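Local coordinates for protein apolipophorin III (Locusta migratoria, PDB 1AEP) that helps load diacylglycerol into lipophorin, the hemolymph lipoprotein, by covering its expanding hydrophobic surface, and so supports lipid transport during insect flight, at residues V11-L25 against A138-I152. Sequence-based numbering, arbitrary orientation.
Sequences VQQLNHTIVNAAHEL and AEKTKEAAANLQNSI
Parallel packing of the first and last helices of an amphipathic five-helix bundle brings Val11-Leu25 alongside Ala138-Ile152, their axes 8.9 Å apart and inclined by 23°. Small residues permit the close approach at mid-contact: Thr17 CG2 rests 3.6 Å from Ala145 CB, with Ala21 following one turn later. Thr17 suits this boundary because its two branches divide the work. With CG2 anti to the backbone N, the methyl faces the other helix, while OG1 donates to Gln13 O at 2.9 Å, which gives the hydroxyl a partner within its own helix. That carbonyl also receives Thr17 N, from the opposite face of its plane.

Lys142 meets the other helix along its chain and at its tip. Its CG lies 3.7 Å from Thr17 OG1, the two side chains crossing nearly at right angles, and bends further along the chain swing NZ to Gln13 OE1 for a 2.8 Å hydrogen bond, the ammonium lying 24° off the amide's carbonyl plane. A leucine here would probably leave Gln13 OE1 without this donor and its amide freer to turn. Gln149 is a knob among Thr17, Asn20, Ala21 and Glu24; with CG anti to the backbone N (chi1 173°) and the chain extended beyond it, the amide reaches the backbone of Ala21, roughly perpendicular to the Glu24 carboxylate.

On the inward side the contact is made largely by aliphatic side chains and alanine methyls. Leu14 CD1 reaches Ala138 CB at 4.0 Å, Ile18 leans on Ala145, and Leu148 CD2 meets Leu25 CD1 at 4.2 Å. This apolar seam continues into the bundle interior, where Val11 and Thr141 both touch Trp112 of helix 94-121, and Thr141 packs on Ile52 and Ala144 on Phe48 of helix 36-63.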
loop_
_atom_site.group_PDB
_atom_site.type_symbol
_atom_site.label_atom_id
_atom_site.label_comp_id
_atom_site.label_asym_id
_atom_site.label_seq_id
_atom_site.Cartn_x
_atom_site.Cartn_y
_atom_site.Cartn_z
ATOM N N VAL A 11 3.339 -11.024 -1.688
ATOM C CA VAL A 11 2.165 -10.547 -1.033
ATOM C C VAL A 11 2.100 -10.919 0.433
ATOM O O VAL A 11 1.522 -10.191 1.235
ATOM C CB VAL A 11 0.933 -10.787 -1.865
ATOM C CG1 VAL A 11 -0.283 -10.626 -1.009
ATOM C CG2 VAL A 11 0.919 -9.756 -3.015
ATOM N N GLN A 12 2.716 -12.039 0.776
ATOM C CA GLN A 12 2.711 -12.491 2.148
ATOM C C GLN A 12 3.662 -11.650 2.987
ATOM O O GLN A 12 3.412 -11.294 4.139
ATOM C CB GLN A 12 3.080 -13.972 2.183
ATOM C CG GLN A 12 1.872 -14.858 2.543
ATOM C CD GLN A 12 2.176 -15.655 3.783
ATOM O OE1 GLN A 12 1.430 -15.580 4.781
ATOM N NE2 GLN A 12 3.315 -16.385 3.745
ATOM N N GLN A 13 4.753 -11.296 2.339
ATOM C CA GLN A 13 5.750 -10.488 2.956
ATOM C C GLN A 13 5.254 -9.057 3.144
ATOM O O GLN A 13 5.586 -8.368 4.099
ATOM C CB GLN A 13 6.937 -10.598 2.016
ATOM C CG GLN A 13 7.980 -11.659 2.404
ATOM C CD GLN A 13 9.234 -11.517 1.554
ATOM O OE1 GLN A 13 10.030 -10.592 1.737
ATOM N NE2 GLN A 13 9.413 -12.412 0.603
ATOM N N LEU A 14 4.423 -8.628 2.216
ATOM C CA LEU A 14 3.822 -7.316 2.262
ATOM C C LEU A 14 2.938 -7.166 3.494
ATOM O O LEU A 14 2.993 -6.182 4.238
ATOM C CB LEU A 14 2.871 -7.337 1.095
ATOM C CG LEU A 14 2.698 -6.026 0.410
ATOM C CD1 LEU A 14 2.525 -6.343 -1.049
ATOM C CD2 LEU A 14 1.433 -5.465 0.929
ATOM N N ASN A 15 2.116 -8.184 3.679
ATOM C CA ASN A 15 1.168 -8.270 4.761
ATOM C C ASN A 15 1.834 -8.150 6.110
ATOM O O ASN A 15 1.411 -7.388 6.986
ATOM C CB ASN A 15 0.438 -9.619 4.575
ATOM C CG ASN A 15 -0.361 -10.161 5.753
ATOM O OD1 ASN A 15 0.203 -10.624 6.756
ATOM N ND2 ASN A 15 -1.705 -10.147 5.625
ATOM N N HIS A 16 2.868 -8.928 6.291
ATOM C CA HIS A 16 3.533 -8.859 7.556
ATOM C C HIS A 16 4.012 -7.445 7.783
ATOM O O HIS A 16 3.804 -6.850 8.843
ATOM C CB HIS A 16 4.694 -9.827 7.551
ATOM C CG HIS A 16 5.384 -9.950 8.887
ATOM N ND1 HIS A 16 6.744 -9.670 9.034
ATOM C CD2 HIS A 16 4.896 -10.304 10.119
ATOM C CE1 HIS A 16 7.053 -9.866 10.318
ATOM N NE2 HIS A 16 5.965 -10.256 10.987
ATOM N N THR A 17 4.657 -6.934 6.754
ATOM C CA THR A 17 5.173 -5.589 6.812
ATOM C C THR A 17 4.068 -4.657 7.260
ATOM O O THR A 17 4.140 -4.042 8.318
ATOM C CB THR A 17 5.784 -5.131 5.455
ATOM O OG1 THR A 17 6.867 -5.945 5.126
ATOM C CG2 THR A 17 6.235 -3.666 5.491
ATOM N N ILE A 18 3.032 -4.589 6.455
ATOM C CA ILE A 18 1.904 -3.721 6.769
ATOM C C ILE A 18 1.362 -3.878 8.188
ATOM O O ILE A 18 1.123 -2.887 8.881
ATOM C CB ILE A 18 0.776 -3.891 5.762
ATOM C CG1 ILE A 18 1.270 -3.587 4.342
ATOM C CG2 ILE A 18 -0.382 -3.023 6.152
ATOM C CD1 ILE A 18 0.151 -3.275 3.366
ATOM N N VAL A 19 1.142 -5.121 8.600
ATOM C CA VAL A 19 0.586 -5.346 9.920
ATOM C C VAL A 19 1.353 -4.635 11.035
ATOM O O VAL A 19 0.773 -3.978 11.905
ATOM C CB VAL A 19 0.460 -6.823 10.208
ATOM C CG1 VAL A 19 0.312 -7.005 11.710
ATOM C CG2 VAL A 19 -0.739 -7.389 9.455
ATOM N N ASN A 20 2.666 -4.808 11.005
ATOM C CA ASN A 20 3.585 -4.223 11.958
ATOM C C ASN A 20 3.550 -2.687 11.932
ATOM O O ASN A 20 3.285 -2.049 12.950
ATOM C CB ASN A 20 4.956 -4.782 11.528
ATOM C CG ASN A 20 5.154 -6.206 12.002
ATOM O OD1 ASN A 20 4.378 -6.734 12.814
ATOM N ND2 ASN A 20 6.262 -6.776 11.575
ATOM N N ALA A 21 3.767 -2.127 10.723
ATOM C CA ALA A 21 3.706 -0.703 10.438
ATOM C C ALA A 21 2.487 -0.103 11.096
ATOM O O ALA A 21 2.576 0.888 11.798
ATOM C CB ALA A 21 3.620 -0.428 8.923
ATOM N N ALA A 22 1.338 -0.746 10.901
ATOM C CA ALA A 22 0.117 -0.277 11.535
ATOM C C ALA A 22 0.161 -0.303 13.065
ATOM O O ALA A 22 -0.321 0.624 13.702
ATOM C CB ALA A 22 -1.102 -0.923 10.966
ATOM N N HIS A 23 0.765 -1.349 13.648
ATOM C CA HIS A 23 0.883 -1.442 15.097
ATOM C C HIS A 23 1.530 -0.176 15.646
ATOM O O HIS A 23 1.068 0.417 16.623
ATOM C CB HIS A 23 1.767 -2.659 15.560
ATOM C CG HIS A 23 1.849 -2.958 17.063
ATOM N ND1 HIS A 23 0.814 -3.603 17.749
ATOM C CD2 HIS A 23 2.844 -2.700 17.997
ATOM C CE1 HIS A 23 1.180 -3.712 19.042
ATOM N NE2 HIS A 23 2.394 -3.176 19.232
ATOM N N GLU A 24 2.638 0.206 15.000
ATOM C CA GLU A 24 3.460 1.368 15.327
ATOM C C GLU A 24 2.804 2.709 15.214
ATOM O O GLU A 24 3.192 3.646 15.910
ATOM C CB GLU A 24 4.792 1.349 14.588
ATOM C CG GLU A 24 5.783 0.469 15.356
ATOM C CD GLU A 24 7.107 1.129 15.411
ATOM O OE1 GLU A 24 7.112 2.169 16.230
ATOM O OE2 GLU A 24 8.063 0.747 14.776
ATOM N N LEU A 25 1.824 2.784 14.319
ATOM C CA LEU A 25 1.098 4.002 14.124
ATOM C C LEU A 25 0.638 4.561 15.467
ATOM O O LEU A 25 0.717 5.767 15.718
ATOM C CB LEU A 25 -0.131 3.809 13.266
ATOM C CG LEU A 25 0.178 4.380 11.890
ATOM C CD1 LEU A 25 1.665 4.449 11.710
ATOM C CD2 LEU A 25 -0.581 3.533 10.870
ATOM N N ALA A 138 4.570 -5.203 -6.049
ATOM C CA ALA A 138 4.391 -5.695 -4.708
ATOM C C ALA A 138 5.570 -5.312 -3.851
ATOM O O ALA A 138 5.408 -5.011 -2.687
ATOM C CB ALA A 138 4.078 -7.169 -4.623
ATOM N N GLU A 139 6.748 -5.303 -4.474
ATOM C CA GLU A 139 7.959 -4.971 -3.776
ATOM C C GLU A 139 7.999 -3.512 -3.395
ATOM O O GLU A 139 8.392 -3.145 -2.288
ATOM C CB GLU A 139 9.173 -5.359 -4.603
ATOM C CG GLU A 139 9.680 -6.745 -4.165
ATOM C CD GLU A 139 10.448 -7.440 -5.244
ATOM O OE1 GLU A 139 11.025 -6.831 -6.121
ATOM O OE2 GLU A 139 10.421 -8.747 -5.146
ATOM N N LYS A 140 7.569 -2.683 -4.351
ATOM C CA LYS A 140 7.506 -1.241 -4.165
ATOM C C LYS A 140 6.535 -0.875 -3.061
ATOM O O LYS A 140 6.745 0.098 -2.352
ATOM C CB LYS A 140 7.038 -0.522 -5.396
ATOM C CG LYS A 140 8.126 -0.350 -6.424
ATOM C CD LYS A 140 8.046 1.030 -7.030
ATOM C CE LYS A 140 8.561 1.069 -8.457
ATOM N NZ LYS A 140 8.683 2.440 -8.981
ATOM N N THR A 141 5.461 -1.646 -2.929
ATOM C CA THR A 141 4.479 -1.406 -1.893
ATOM C C THR A 141 5.046 -1.795 -0.521
ATOM O O THR A 141 4.834 -1.122 0.491
ATOM C CB THR A 141 3.160 -2.134 -2.268
ATOM O OG1 THR A 141 2.791 -1.793 -3.592
ATOM C CG2 THR A 141 2.040 -1.807 -1.294
ATOM N N LYS A 142 5.793 -2.905 -0.487
ATOM C CA LYS A 142 6.440 -3.402 0.716
ATOM C C LYS A 142 7.411 -2.357 1.264
ATOM O O LYS A 142 7.388 -2.043 2.461
ATOM C CB LYS A 142 7.187 -4.625 0.299
ATOM C CG LYS A 142 7.420 -5.535 1.444
ATOM C CD LYS A 142 8.873 -5.862 1.596
ATOM C CE LYS A 142 9.193 -7.320 1.313
ATOM N NZ LYS A 142 10.125 -7.840 2.309
ATOM N N GLU A 143 8.231 -1.787 0.352
ATOM C CA GLU A 143 9.216 -0.741 0.682
ATOM C C GLU A 143 8.576 0.515 1.252
ATOM O O GLU A 143 9.041 1.082 2.251
ATOM C CB GLU A 143 10.212 -0.381 -0.453
ATOM C CG GLU A 143 11.543 0.340 0.008
ATOM C CD GLU A 143 12.424 -0.378 1.008
ATOM O OE1 GLU A 143 12.306 -1.714 0.934
ATOM O OE2 GLU A 143 13.132 0.243 1.832
ATOM N N ALA A 144 7.506 0.960 0.601
ATOM C CA ALA A 144 6.800 2.121 1.052
ATOM C C ALA A 144 6.389 1.918 2.500
ATOM O O ALA A 144 6.639 2.756 3.358
ATOM C CB ALA A 144 5.596 2.344 0.169
ATOM N N ALA A 145 5.787 0.763 2.782
ATOM C CA ALA A 145 5.364 0.396 4.124
ATOM C C ALA A 145 6.540 0.182 5.093
ATOM O O ALA A 145 6.415 0.470 6.283
ATOM C CB ALA A 145 4.473 -0.855 4.079
ATOM N N ALA A 146 7.683 -0.344 4.641
ATOM C CA ALA A 146 8.800 -0.501 5.561
ATOM C C ALA A 146 9.362 0.872 5.908
ATOM O O ALA A 146 9.701 1.170 7.046
ATOM C CB ALA A 146 9.899 -1.294 4.920
ATOM N N ASN A 147 9.439 1.730 4.896
ATOM C CA ASN A 147 9.937 3.069 5.054
ATOM C C ASN A 147 9.145 3.823 6.076
ATOM O O ASN A 147 9.709 4.466 6.961
ATOM C CB ASN A 147 9.811 3.797 3.759
ATOM C CG ASN A 147 11.083 3.637 2.975
ATOM O OD1 ASN A 147 11.190 4.152 1.867
ATOM N ND2 ASN A 147 12.042 2.892 3.545
ATOM N N LEU A 148 7.828 3.733 5.941
ATOM C CA LEU A 148 6.919 4.374 6.866
ATOM C C LEU A 148 7.214 3.918 8.272
ATOM O O LEU A 148 7.372 4.697 9.207
ATOM C CB LEU A 148 5.482 3.962 6.531
ATOM C CG LEU A 148 4.382 4.817 7.160
ATOM C CD1 LEU A 148 3.571 5.314 6.003
ATOM C CD2 LEU A 148 3.535 3.883 7.944
ATOM N N GLN A 149 7.308 2.624 8.428
ATOM C CA GLN A 149 7.587 2.110 9.724
ATOM C C GLN A 149 8.899 2.623 10.296
ATOM O O GLN A 149 8.957 3.049 11.440
ATOM C CB GLN A 149 7.645 0.631 9.565
ATOM C CG GLN A 149 8.096 0.008 10.841
ATOM C CD GLN A 149 7.805 -1.456 10.817
ATOM O OE1 GLN A 149 7.467 -2.019 9.754
ATOM N NE2 GLN A 149 7.912 -2.038 12.000
ATOM N N ASN A 150 9.961 2.585 9.482
ATOM C CA ASN A 150 11.244 3.090 9.933
ATOM C C ASN A 150 11.108 4.495 10.504
ATOM O O ASN A 150 11.710 4.853 11.511
ATOM C CB ASN A 150 12.230 3.123 8.759
ATOM C CG ASN A 150 12.765 1.742 8.430
ATOM O OD1 ASN A 150 12.507 0.763 9.154
ATOM N ND2 ASN A 150 13.489 1.660 7.342
ATOM N N SER A 151 10.255 5.299 9.861
ATOM C CA SER A 151 10.006 6.663 10.305
ATOM C C SER A 151 9.295 6.766 11.675
ATOM O O SER A 151 9.746 7.466 12.577
ATOM C CB SER A 151 9.294 7.468 9.206
ATOM O OG SER A 151 9.959 7.233 7.963
ATOM N N ILE A 152 8.168 6.066 11.810
ATOM C CA ILE A 152 7.418 6.081 13.045
ATOM C C ILE A 152 8.258 5.593 14.186
ATOM O O ILE A 152 8.004 5.882 15.350
ATOM C CB ILE A 152 6.129 5.308 12.894
ATOM C CG1 ILE A 152 5.266 6.177 12.032
ATOM C CG2 ILE A 152 5.389 4.993 14.184
ATOM C CD1 ILE A 152 4.550 5.316 11.004
#